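Side-chain contacts in alpha-galacturonidase (Bacillus subtilis, PDB 3FEF), which hydrolyses alpha-1,4-linked galacturonate oligomers, releasing alpha-D-galacturonate, with NAD(+) and a manganese ion as cofactors: residues F256-F259 against E260-A264; A180-V183 against T184-G188; Q422-R425 against S426-E429. All blocks are in the same frame, centred on the assembly; numbering follows the deposited sequence.

Contact 1: F256-F259 against E260-A264; sequences FDLF and ETYGA
Phe259 and Ala264 meet where helix 253-262 runs out into the chain that follows. CD1 of the Phe259 ring lies 3.4 Å from Ala264 O, which sits at the ring edge, near its plane. Gly263 CA covers one face of the same ring. Another part of the edge takes Glu260 OE2, 4.0 Å from Phe259 CD2 and in the ring plane. The carboxylate of Glu260 is turned 80° against the ring. The ring reaches this place because CG of Phe259 is trans to the backbone N (chi1 177°), beside the carbonyl carbon.

Glu260 folds back over the helix. Its CG lies beside the backbone N (chi1 -56°), in close contact with Phe256 O at 3.1 Å; the bend at chi2 then carries the carboxylate to the Phe259 edge. Phe256 O accepts the backbone N-H of Glu260. Two residues on, Tyr262 N bonds to Leu258 O at 2.8 Å, and Tyr262 CD2 lies 4.4 Å from Leu258 CB. Thr261 CG2 stands over the centre of one Tyr262 ring face.

The last turn closes with Gly263 N bonded to Phe259 O at 2.7 Å. Gly263 then leaves helical angles with positive phi, a conformation that glycine adopts easily. The chain passes from there into strand 265-266, within the C-terminal domain of this family 4 glycoside hydrolase.

Further out, helix 220-231 covers the Phe259 side. Phe224 makes an edge-to-face contact with Phe259, and Ser228 OG bonds to Glu260 OE2. Asp257 OD2 bonds to Tyr281 OH and forms a salt bridge with Arg425 of the second subunit.

The two carboxylates therefore have different roles. Glu260 ties the helix to its neighbour in the same chain, while Asp257 carries a charge pair across the subunit interface. Arg425 probably helps to keep Asp257 ionised.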
ATOM      1  N   PHE A 256      19.801 -21.954  19.110  1.00 24.11           N
ATOM      2  CA  PHE A 256      19.667 -23.223  18.389  1.00 25.98           C
ATOM      3  C   PHE A 256      18.226 -23.692  18.397  1.00 26.50           C
ATOM      4  O   PHE A 256      17.732 -24.210  17.401  1.00 29.96           O
ATOM      5  CB  PHE A 256      20.581 -24.319  18.961  1.00 24.41           C
ATOM      6  CG  PHE A 256      22.042 -24.033  18.781  1.00 26.75           C
ATOM      7  CD1 PHE A 256      22.508 -23.463  17.603  1.00 26.10           C
ATOM      8  CD2 PHE A 256      22.953 -24.335  19.777  1.00 27.99           C
ATOM      9  CE1 PHE A 256      23.860 -23.185  17.429  1.00 27.65           C
ATOM     10  CE2 PHE A 256      24.317 -24.061  19.603  1.00 27.60           C
ATOM     11  CZ  PHE A 256      24.767 -23.488  18.435  1.00 27.08           C
ATOM     12  N   ASP A 257      17.557 -23.507  19.524  1.00 24.25           N
ATOM     13  CA  ASP A 257      16.181 -23.948  19.668  1.00 25.42           C
ATOM     14  C   ASP A 257      15.254 -23.152  18.733  1.00 26.03           C
ATOM     15  O   ASP A 257      14.400 -23.726  18.085  1.00 25.51           O
ATOM     16  CB  ASP A 257      15.740 -23.814  21.130  1.00 27.56           C
ATOM     17  CG  ASP A 257      14.387 -24.462  21.403  1.00 31.36           C
ATOM     18  OD1 ASP A 257      14.318 -25.702  21.343  1.00 32.35           O
ATOM     19  OD2 ASP A 257      13.395 -23.730  21.684  1.00 32.52           O
ATOM     20  N   LEU A 258      15.434 -21.834  18.662  1.00 27.27           N
ATOM     21  CA  LEU A 258      14.637 -20.999  17.759  1.00 26.11           C
ATOM     22  C   LEU A 258      14.933 -21.332  16.314  1.00 25.26           C
ATOM     23  O   LEU A 258      14.017 -21.374  15.489  1.00 24.22           O
ATOM     24  CB  LEU A 258      14.897 -19.518  17.995  1.00 24.80           C
ATOM     25  CG  LEU A 258      14.597 -19.082  19.429  1.00 28.62           C
ATOM     26  CD1 LEU A 258      14.650 -17.585  19.566  1.00 26.88           C
ATOM     27  CD2 LEU A 258      13.256 -19.605  19.873  1.00 27.60           C
ATOM     28  N   PHE A 259      16.203 -21.584  15.991  1.00 26.52           N
ATOM     29  CA  PHE A 259      16.524 -21.997  14.613  1.00 26.34           C
ATOM     30  C   PHE A 259      15.745 -23.244  14.157  1.00 24.78           C
ATOM     31  O   PHE A 259      15.214 -23.262  13.066  1.00 23.01           O
ATOM     32  CB  PHE A 259      18.015 -22.248  14.377  1.00 25.11           C
ATOM     33  CG  PHE A 259      18.311 -22.733  12.975  1.00 23.78           C
ATOM     34  CD1 PHE A 259      18.406 -21.825  11.917  1.00 22.21           C
ATOM     35  CD2 PHE A 259      18.446 -24.091  12.703  1.00 23.15           C
ATOM     36  CE1 PHE A 259      18.657 -22.263  10.604  1.00 21.24           C
ATOM     37  CE2 PHE A 259      18.691 -24.547  11.380  1.00 20.39           C
ATOM     38  CZ  PHE A 259      18.794 -23.634  10.341  1.00 20.02           C
ATOM     39  N   GLU A 260      15.736 -24.291  14.976  1.00 28.54           N
ATOM     40  CA  GLU A 260      15.039 -25.547  14.645  1.00 29.07           C
ATOM     41  C   GLU A 260      13.569 -25.294  14.416  1.00 29.01           C
ATOM     42  O   GLU A 260      12.938 -25.927  13.587  1.00 28.20           O
ATOM     43  CB  GLU A 260      15.134 -26.548  15.799  1.00 30.82           C
ATOM     44  CG  GLU A 260      16.533 -26.839  16.220  1.00 36.98           C
ATOM     45  CD  GLU A 260      17.292 -27.493  15.115  1.00 39.68           C
ATOM     46  OE1 GLU A 260      16.626 -28.169  14.302  1.00 43.14           O
ATOM     47  OE2 GLU A 260      18.533 -27.326  15.046  1.00 41.74           O
ATOM     48  N   THR A 261      13.005 -24.395  15.200  1.00 27.22           N
ATOM     49  CA  THR A 261      11.607 -24.080  15.024  1.00 28.52           C
ATOM     50  C   THR A 261      11.391 -23.252  13.749  1.00 27.80           C
ATOM     51  O   THR A 261      10.484 -23.522  12.988  1.00 29.00           O
ATOM     52  CB  THR A 261      11.065 -23.330  16.250  1.00 28.95           C
ATOM     53  OG1 THR A 261      11.124 -24.198  17.393  1.00 28.45           O
ATOM     54  CG2 THR A 261       9.605 -22.866  16.024  1.00 25.95           C
ATOM     55  N   TYR A 262      12.238 -22.261  13.493  1.00 25.24           N
ATOM     56  CA  TYR A 262      11.862 -21.243  12.511  1.00 24.08           C
ATOM     57  C   TYR A 262      12.641 -21.249  11.213  1.00 24.79           C
ATOM     58  O   TYR A 262      12.198 -20.665  10.248  1.00 25.51           O
ATOM     59  CB  TYR A 262      11.904 -19.852  13.154  1.00 22.93           C
ATOM     60  CG  TYR A 262      10.884 -19.652  14.252  1.00 21.46           C
ATOM     61  CD1 TYR A 262       9.517 -19.566  13.955  1.00 20.65           C
ATOM     62  CD2 TYR A 262      11.277 -19.536  15.581  1.00 21.20           C
ATOM     63  CE1 TYR A 262       8.571 -19.368  14.959  1.00 22.40           C
ATOM     64  CE2 TYR A 262      10.339 -19.325  16.600  1.00 23.19           C
ATOM     65  CZ  TYR A 262       8.987 -19.234  16.275  1.00 24.62           C
ATOM     66  OH  TYR A 262       8.060 -19.042  17.271  1.00 24.78           O
ATOM     67  N   GLY A 263      13.806 -21.895  11.192  1.00 25.49           N
ATOM     68  CA  GLY A 263      14.601 -21.986   9.964  1.00 26.15           C
ATOM     69  C   GLY A 263      15.407 -20.740   9.596  1.00 25.70           C
ATOM     70  O   GLY A 263      16.010 -20.682   8.527  1.00 26.98           O
ATOM     71  N   ALA A 264      15.402 -19.725  10.457  1.00 24.12           N
ATOM     72  CA  ALA A 264      16.299 -18.583  10.263  1.00 23.36           C
ATOM     73  C   ALA A 264      17.159 -18.477  11.507  1.00 21.24           C
ATOM     74  O   ALA A 264      16.779 -18.957  12.543  1.00 21.36           O
ATOM     75  CB  ALA A 264      15.512 -17.291  10.018  1.00 23.77           C
TER

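Contact 2: A180-V183 against T184-G188; sequences AEMV and TERLG
Thr184 N bonds to Ala180 O, and Glu185 N to Glu181 O at 2.8 Å with an N-H...O angle of 163°, so the backbone here is regular alpha helix. Leu187 N still reaches Val183 O at 2.8 Å, but the angle falls to 136°. Gly188 N turns to Thr184 O at 2.7 Å and keeps a weak bond of 3.4 Å to Val183 O. Gly188 has positive phi; a side chain there would press on the carbonyl O of Leu187.

This is the C-terminal end of helix 171-187, which follows the last strand of the parallel Rossmann-type sheet. Met182, a selenomethionine, and Leu187 both pack on Ile223 of helix 220-231. Val183 CG1 touches Leu187 CD1 at 4.1 Å, one turn apart.

Arg186 bends at chi2 and chi3, which brings its guanidinium back to Glu185. NH1 meets Glu185 OE2 at 3.2 Å in a salt bridge, with the oxygen tilted out of the guanidinium plane. Tyr231 OH also bonds to Glu185 OE2. An alanine in place of the arginine takes away the guanidinium, and Glu185 OE2, left to Tyr231, would probably turn more freely, with Phe227 less covered.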
ATOM      1  N   ALA A 180      31.441 -16.725  12.600  1.00 22.36           N
ATOM      2  CA  ALA A 180      32.844 -16.810  12.192  1.00 24.73           C
ATOM      3  C   ALA A 180      33.540 -17.994  12.889  1.00 26.65           C
ATOM      4  O   ALA A 180      34.280 -18.738  12.261  1.00 25.96           O
ATOM      5  CB  ALA A 180      33.583 -15.508  12.462  1.00 22.71           C
ATOM      6  N   GLU A 181      33.281 -18.188  14.178  1.00 27.42           N
ATOM      7  CA  GLU A 181      33.890 -19.300  14.897  1.00 31.35           C
ATOM      8  C   GLU A 181      33.381 -20.660  14.421  1.00 32.22           C
ATOM      9  O   GLU A 181      34.127 -21.653  14.435  1.00 28.97           O
ATOM     10  CB  GLU A 181      33.735 -19.135  16.408  1.00 35.24           C
ATOM     11  CG  GLU A 181      34.514 -17.927  16.934  1.00 38.94           C
ATOM     12  CD  GLU A 181      34.598 -17.877  18.435  1.00 41.63           C
ATOM     13  OE1 GLU A 181      34.277 -18.886  19.096  1.00 43.37           O
ATOM     14  OE2 GLU A 181      34.981 -16.812  18.958  1.00 46.41           O
HETATM   15  N   MSE A 182      32.127 -20.695  13.975  1.00 28.23           N
HETATM   16  CA  MSE A 182      31.548 -21.916  13.437  1.00 29.94           C
HETATM   17  C   MSE A 182      32.240 -22.303  12.132  1.00 29.17           C
HETATM   18  O   MSE A 182      32.519 -23.472  11.900  1.00 28.48           O
HETATM   19  CB  MSE A 182      30.041 -21.745  13.226  1.00 31.31           C
HETATM   20  CG  MSE A 182      29.420 -22.739  12.272  1.00 32.70           C
HETATM   21 SE   MSE A 182      27.625 -22.144  11.666  1.00 42.60          SE
HETATM   22  CE  MSE A 182      28.211 -20.904  10.264  1.00 35.48           C
ATOM     23  N   VAL A 183      32.501 -21.311  11.288  1.00 28.78           N
ATOM     24  CA  VAL A 183      33.267 -21.498  10.060  1.00 31.20           C
ATOM     25  C   VAL A 183      34.633 -22.147  10.332  1.00 32.47           C
ATOM     26  O   VAL A 183      35.017 -23.107   9.666  1.00 31.24           O
ATOM     27  CB  VAL A 183      33.505 -20.153   9.356  1.00 32.87           C
ATOM     28  CG1 VAL A 183      34.514 -20.306   8.219  1.00 30.88           C
ATOM     29  CG2 VAL A 183      32.161 -19.553   8.849  1.00 30.84           C
ATOM     30  N   THR A 184      35.363 -21.605  11.296  1.00 30.66           N
ATOM     31  CA  THR A 184      36.623 -22.190  11.711  1.00 37.26           C
ATOM     32  C   THR A 184      36.440 -23.613  12.245  1.00 37.83           C
ATOM     33  O   THR A 184      37.138 -24.534  11.837  1.00 37.52           O
ATOM     34  CB  THR A 184      37.286 -21.363  12.808  1.00 37.02           C
ATOM     35  OG1 THR A 184      37.504 -20.037  12.328  1.00 37.70           O
ATOM     36  CG2 THR A 184      38.630 -21.982  13.199  1.00 37.47           C
ATOM     37  N   GLU A 185      35.496 -23.798  13.154  1.00 39.02           N
ATOM     38  CA  GLU A 185      35.310 -25.120  13.726  1.00 42.46           C
ATOM     39  C   GLU A 185      34.736 -26.159  12.771  1.00 43.20           C
ATOM     40  O   GLU A 185      35.044 -27.332  12.897  1.00 45.83           O
ATOM     41  CB  GLU A 185      34.464 -25.076  14.984  1.00 45.09           C
ATOM     42  CG  GLU A 185      34.610 -26.353  15.776  1.00 49.45           C
ATOM     43  CD  GLU A 185      33.317 -26.798  16.384  1.00 51.81           C
ATOM     44  OE1 GLU A 185      32.873 -26.144  17.354  1.00 54.35           O
ATOM     45  OE2 GLU A 185      32.752 -27.808  15.896  1.00 53.31           O
ATOM     46  N   ARG A 186      33.898 -25.747  11.827  1.00 44.06           N
ATOM     47  CA  ARG A 186      33.253 -26.704  10.949  1.00 44.56           C
ATOM     48  C   ARG A 186      34.087 -26.911   9.694  1.00 44.57           C
ATOM     49  O   ARG A 186      34.037 -27.970   9.078  1.00 45.03           O
ATOM     50  CB  ARG A 186      31.839 -26.244  10.549  1.00 45.72           C
ATOM     51  CG  ARG A 186      30.903 -25.813  11.690  1.00 49.50           C
ATOM     52  CD  ARG A 186      30.634 -26.934  12.698  1.00 52.77           C
ATOM     53  NE  ARG A 186      30.369 -28.215  12.043  1.00 51.56           N
ATOM     54  CZ  ARG A 186      30.489 -29.394  12.643  1.00 53.82           C
ATOM     55  NH1 ARG A 186      30.869 -29.460  13.914  1.00 54.24           N
ATOM     56  NH2 ARG A 186      30.232 -30.509  11.972  1.00 54.31           N
ATOM     57  N   LEU A 187      34.844 -25.898   9.306  1.00 44.00           N
ATOM     58  CA  LEU A 187      35.519 -25.928   8.016  1.00 45.47           C
ATOM     59  C   LEU A 187      37.024 -25.888   8.164  1.00 45.04           C
ATOM     60  O   LEU A 187      37.752 -26.224   7.235  1.00 46.56           O
ATOM     61  CB  LEU A 187      35.055 -24.764   7.134  1.00 46.85           C
ATOM     62  CG  LEU A 187      33.537 -24.603   7.004  1.00 48.73           C
ATOM     63  CD1 LEU A 187      33.161 -23.460   6.045  1.00 48.27           C
ATOM     64  CD2 LEU A 187      32.886 -25.921   6.575  1.00 48.41           C
ATOM     65  N   GLY A 188      37.496 -25.474   9.328  1.00 45.26           N
ATOM     66  CA  GLY A 188      38.932 -25.427   9.580  1.00 45.14           C
ATOM     67  C   GLY A 188      39.631 -24.189   9.048  1.00 46.95           C
ATOM     68  O   GLY A 188      40.843 -24.041   9.204  1.00 50.49           O
TER

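Contact 3: Q422-R425 against S426-E429; sequences QIDR and SDAE
Ile423 packs its ethyl arm on Ala428. CG1 lies 3.8 Å from Ala428 CB, and CD1 lies 3.7 Å from Ala428 CA. The arm gets there because CG1 sits between the backbone N and the carbonyl carbon (chi1 57°). Cys101 and Ile103 of the same chain also touch Ile423.

Asp424 follows at the N-cap position of helix 425-435. Its side chain makes no capping bond; its backbone O accepts Ala428 N at 3.0 Å. Asp424 CB lies 3.6 Å from Asp427 OD2. The two carboxylates run side by side and point the same way, their planes only 10° apart. Their OD2 atoms are 4.1 Å from each other.

Arg425 opens the helix, and its O accepts Glu429 N at 2.8 Å. Its side chain leaves the turn and bends at chi3 (82°). The guanidinium bonds through NH1 to Tyr281 OH of the second subunit, and NH2 makes the charge pair of the subunit interface.

The like charges of Asp424 and Asp427 probably repel each other. The positive end of the helix dipole, close to both, is likely to ease this. Arg425 spends its charge on the interface between subunits.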
ATOM      1  N   GLN A 422       1.000 -13.384  31.088  1.00 38.73           N
ATOM      2  CA  GLN A 422       0.023 -14.477  31.014  1.00 43.12           C
ATOM      3  C   GLN A 422      -0.710 -14.678  32.335  1.00 41.38           C
ATOM      4  O   GLN A 422      -0.806 -15.792  32.831  1.00 42.85           O
ATOM      5  CB  GLN A 422       0.721 -15.789  30.632  1.00 44.29           C
ATOM      6  CG  GLN A 422       1.143 -15.877  29.177  1.00 49.24           C
ATOM      7  CD  GLN A 422       1.085 -17.307  28.666  1.00 53.20           C
ATOM      8  OE1 GLN A 422       1.172 -17.559  27.460  1.00 54.06           O
ATOM      9  NE2 GLN A 422       0.935 -18.258  29.591  1.00 54.59           N
ATOM     10  N   ILE A 423      -1.220 -13.597  32.900  1.00 39.72           N
ATOM     11  CA  ILE A 423      -1.869 -13.655  34.194  1.00 39.12           C
ATOM     12  C   ILE A 423      -3.285 -13.113  34.021  1.00 39.30           C
ATOM     13  O   ILE A 423      -3.581 -12.534  32.988  1.00 38.78           O
ATOM     14  CB  ILE A 423      -1.092 -12.828  35.233  1.00 36.06           C
ATOM     15  CG1 ILE A 423      -0.956 -11.381  34.764  1.00 35.68           C
ATOM     16  CG2 ILE A 423       0.292 -13.452  35.475  1.00 35.11           C
ATOM     17  CD1 ILE A 423      -0.084 -10.502  35.686  1.00 35.04           C
ATOM     18  N   ASP A 424      -4.146 -13.316  35.015  1.00 36.44           N
ATOM     19  CA  ASP A 424      -5.509 -12.828  34.942  1.00 38.62           C
ATOM     20  C   ASP A 424      -5.463 -11.348  34.729  1.00 37.36           C
ATOM     21  O   ASP A 424      -4.469 -10.707  35.064  1.00 38.65           O
ATOM     22  CB  ASP A 424      -6.287 -13.128  36.224  1.00 41.16           C
ATOM     23  CG  ASP A 424      -6.636 -14.585  36.354  1.00 46.91           C
ATOM     24  OD1 ASP A 424      -6.366 -15.339  35.387  1.00 47.99           O
ATOM     25  OD2 ASP A 424      -7.181 -14.978  37.413  1.00 51.03           O
ATOM     26  N   ARG A 425      -6.552 -10.805  34.198  1.00 34.82           N
ATOM     27  CA  ARG A 425      -6.598  -9.406  33.829  1.00 34.34           C
ATOM     28  C   ARG A 425      -6.527  -8.486  35.046  1.00 35.00           C
ATOM     29  O   ARG A 425      -5.860  -7.453  35.003  1.00 37.29           O
ATOM     30  CB  ARG A 425      -7.833  -9.109  32.971  1.00 32.84           C
ATOM     31  CG  ARG A 425      -7.828  -7.735  32.312  1.00 33.17           C
ATOM     32  CD  ARG A 425      -9.014  -7.563  31.337  1.00 35.49           C
ATOM     33  NE  ARG A 425     -10.253  -7.202  32.028  1.00 36.17           N
ATOM     34  CZ  ARG A 425     -11.431  -7.046  31.423  1.00 36.63           C
ATOM     35  NH1 ARG A 425     -11.544  -7.232  30.114  1.00 32.87           N
ATOM     36  NH2 ARG A 425     -12.499  -6.708  32.129  1.00 32.74           N
ATOM     37  N   SER A 426      -7.207  -8.848  36.128  1.00 35.13           N
ATOM     38  CA  SER A 426      -7.169  -8.026  37.336  1.00 34.46           C
ATOM     39  C   SER A 426      -5.803  -8.064  38.008  1.00 32.46           C
ATOM     40  O   SER A 426      -5.352  -7.061  38.554  1.00 34.85           O
ATOM     41  CB  SER A 426      -8.248  -8.440  38.336  1.00 36.02           C
ATOM     42  OG  SER A 426      -8.165  -9.822  38.606  1.00 39.94           O
ATOM     43  N   ASP A 427      -5.139  -9.211  37.978  1.00 32.91           N
ATOM     44  CA  ASP A 427      -3.774  -9.247  38.476  1.00 34.95           C
ATOM     45  C   ASP A 427      -2.910  -8.323  37.614  1.00 34.53           C
ATOM     46  O   ASP A 427      -2.103  -7.550  38.131  1.00 30.62           O
ATOM     47  CB  ASP A 427      -3.216 -10.667  38.442  1.00 39.57           C
ATOM     48  CG  ASP A 427      -4.013 -11.629  39.309  1.00 42.38           C
ATOM     49  OD1 ASP A 427      -4.585 -11.175  40.324  1.00 43.32           O
ATOM     50  OD2 ASP A 427      -4.059 -12.844  38.981  1.00 44.15           O
ATOM     51  N   ALA A 428      -3.095  -8.380  36.297  1.00 31.96           N
ATOM     52  CA  ALA A 428      -2.278  -7.547  35.415  1.00 31.29           C
ATOM     53  C   ALA A 428      -2.545  -6.050  35.623  1.00 32.90           C
ATOM     54  O   ALA A 428      -1.619  -5.218  35.593  1.00 31.05           O
ATOM     55  CB  ALA A 428      -2.479  -7.939  33.976  1.00 31.35           C
ATOM     56  N   GLU A 429      -3.806  -5.701  35.851  1.00 33.23           N
ATOM     57  CA  GLU A 429      -4.155  -4.295  36.040  1.00 35.69           C
ATOM     58  C   GLU A 429      -3.519  -3.787  37.313  1.00 31.71           C
ATOM     59  O   GLU A 429      -3.036  -2.670  37.381  1.00 32.06           O
ATOM     60  CB  GLU A 429      -5.672  -4.113  36.099  1.00 37.79           C
ATOM     61  CG  GLU A 429      -6.127  -2.671  36.034  1.00 42.35           C
ATOM     62  CD  GLU A 429      -7.600  -2.547  35.632  1.00 47.77           C
ATOM     63  OE1 GLU A 429      -8.387  -3.496  35.902  1.00 48.10           O
ATOM     64  OE2 GLU A 429      -7.965  -1.507  35.038  1.00 48.22           O
TER

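How the contacts relate
The three contacts follow one another along the chain as contact 2, contact 1 and contact 3. Contacts 1 and 2 are both C-terminal helix ends with a positive-phi glycine, whereas contact 3 is a helix start. Helix 220-231 packs against both contacts 1 and 2, whose centres are 20 Å apart and whose nearest atoms are about 7 Å apart. Contacts 1 and 3 lie 31 Å apart between centres in one chain, yet across the interface 256-264 of one subunit meets 422-429 of another. Contact 1 is nearer the metal site: the Leu258 side chain is about 11 Å from that of His206, a magnesium ligand here. Contacts 2 and 3 lie away from the annotated sites.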